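Local coordinates for protein probable endonuclease 4 (Thermotoga maritima, PDB 4HNO) that probably cleaves phosphodiester bonds at apurinic or apyrimidinic sites in DNA during base excision repair, using a cluster of three metal ions, at residues A[131-136]-A[169-174]. Sequence-based numbering, arbitrary orientation.
Sequences GLNEVL and LVDQRD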
# COMPACT_ATOMS: atom_id res chain seq x y z
N GLY A 131 -3.81 14.54 12.42
CA GLY A 131 -2.69 14.65 11.51
C GLY A 131 -3.11 14.62 10.05
O GLY A 131 -2.63 15.44 9.24
N LEU A 132 -3.98 13.68 9.71
CA LEU A 132 -4.50 13.63 8.35
C LEU A 132 -5.24 14.90 7.98
O LEU A 132 -5.11 15.38 6.86
CB LEU A 132 -5.40 12.42 8.16
CG LEU A 132 -4.69 11.07 8.17
CD1 LEU A 132 -5.72 9.95 8.12
CD2 LEU A 132 -3.70 10.95 7.02
N ASN A 133 -5.99 15.47 8.91
CA ASN A 133 -6.65 16.73 8.61
C ASN A 133 -5.63 17.83 8.34
O ASN A 133 -5.80 18.61 7.41
CB ASN A 133 -7.58 17.14 9.75
CG ASN A 133 -8.88 16.39 9.76
OD1 ASN A 133 -9.36 15.92 8.72
ND2 ASN A 133 -9.48 16.31 10.93
N GLU A 134 -4.57 17.91 9.14
CA GLU A 134 -3.58 18.95 8.90
C GLU A 134 -2.94 18.77 7.53
O GLU A 134 -2.67 19.75 6.83
CB GLU A 134 -2.51 18.96 9.98
CG GLU A 134 -3.01 19.45 11.29
CD GLU A 134 -3.70 20.80 11.15
OE1 GLU A 134 -3.06 21.74 10.63
OE2 GLU A 134 -4.89 20.91 11.53
N VAL A 135 -2.68 17.53 7.13
CA VAL A 135 -2.06 17.29 5.83
C VAL A 135 -3.04 17.57 4.70
O VAL A 135 -2.73 18.32 3.76
CB VAL A 135 -1.52 15.86 5.75
CG1 VAL A 135 -1.02 15.53 4.36
CG2 VAL A 135 -0.42 15.66 6.80
N LEU A 136 -4.21 16.95 4.76
CA LEU A 136 -5.17 17.07 3.66
C LEU A 136 -5.68 18.50 3.52
O LEU A 136 -5.88 18.97 2.40
CB LEU A 136 -6.31 16.08 3.85
CG LEU A 136 -5.89 14.61 3.71
CD1 LEU A 136 -7.05 13.73 4.13
CD2 LEU A 136 -5.42 14.28 2.30
N LEU A 169 -13.81 9.91 10.33
CA LEU A 169 -13.64 11.14 11.09
C LEU A 169 -12.88 12.23 10.33
O LEU A 169 -12.90 13.37 10.77
CB LEU A 169 -12.90 10.85 12.40
CG LEU A 169 -13.73 10.13 13.47
CD1 LEU A 169 -12.81 9.57 14.54
CD2 LEU A 169 -14.74 11.09 14.08
N VAL A 170 -12.19 11.90 9.25
CA VAL A 170 -11.38 12.88 8.53
C VAL A 170 -12.26 13.84 7.73
O VAL A 170 -13.24 13.42 7.12
CB VAL A 170 -10.38 12.13 7.61
CG1 VAL A 170 -9.67 13.03 6.62
CG2 VAL A 170 -9.37 11.39 8.45
N ASP A 171 -11.88 15.11 7.70
CA ASP A 171 -12.70 16.11 7.01
C ASP A 171 -12.83 15.78 5.51
O ASP A 171 -13.94 15.74 4.95
CB ASP A 171 -12.10 17.50 7.14
CG ASP A 171 -12.01 18.04 8.54
OD1 ASP A 171 -12.81 17.64 9.39
OD2 ASP A 171 -11.15 18.93 8.76
N GLN A 172 -11.72 15.50 4.87
CA GLN A 172 -11.68 15.24 3.42
C GLN A 172 -11.64 13.74 3.17
O GLN A 172 -10.68 13.19 2.63
CB GLN A 172 -10.51 15.96 2.76
CG GLN A 172 -10.69 17.47 2.83
CD GLN A 172 -9.75 18.24 1.95
OE1 GLN A 172 -9.61 17.95 0.75
NE2 GLN A 172 -9.07 19.21 2.51
N ARG A 173 -12.72 13.07 3.54
CA ARG A 173 -12.76 11.63 3.44
C ARG A 173 -12.71 11.15 2.00
O ARG A 173 -12.30 10.00 1.77
CB ARG A 173 -13.91 11.05 4.22
CG ARG A 173 -15.22 11.49 3.78
CD ARG A 173 -16.30 10.93 4.68
NE ARG A 173 -17.58 11.46 4.24
CZ ARG A 173 -18.12 12.59 4.66
NH1 ARG A 173 -17.52 13.35 5.56
NH2 ARG A 173 -19.27 12.98 4.15
N ASP A 174 -13.06 11.97 1.02
CA ASP A 174 -12.90 11.54 -0.37
C ASP A 174 -11.42 11.42 -0.76
O ASP A 174 -11.09 10.80 -1.78
CB ASP A 174 -13.60 12.50 -1.35
CG ASP A 174 -15.11 12.49 -1.25
OD1 ASP A 174 -15.66 11.61 -0.58
OD2 ASP A 174 -15.75 13.36 -1.87
O HOH W 1 -9.15 16.48 5.94
O HOH W 2 -12.26 15.86 11.26
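Val170 presses its two methyl groups against Leu132 and Leu136, one turn apart near the end of helix 121-136, where this outer helix of the TIM barrel meets the loop joining helix 160-169 to strand 176-181. The tight part is apolar and faces the barrel wall. CG2 of Val170 meets CD1 of Leu132 at 3.9 Å, while CG1, anti to the backbone N (chi1 169°), meets CD1 of Leu136 at 3.7 Å; in both pairs the side chains run roughly perpendicular. Ile144 and Val176, on neighbouring parallel strands, continue this buried layer inward.

Toward solvent the packing gives way to polar groups and water. The Asn133 amide lies stacked on the Asp171 carboxylate, their planes 13° apart, and its OD1 takes the backbone N of Asp171 in a nearly straight bond of 2.8 Å (172° at the hydrogen), in the carbonyl plane and on a lone pair. Another donor reaches the same oxygen: a water that bridges it to the backbone N of Gln172. The amide is thus held from both ends, since its ND2 donates to a second water. Asp171 OD2 and Gln172 NE2 bond instead to the side chain of Asn137, just past the helix, and Arg175 links Leu136 O to Gln172 OE1, tying the helix end to the loop. The water at ND2 gives its own hydrogens to the loop, reaching Leu169 O and Asp171 OD1, each at 2.6 Å from the water oxygen.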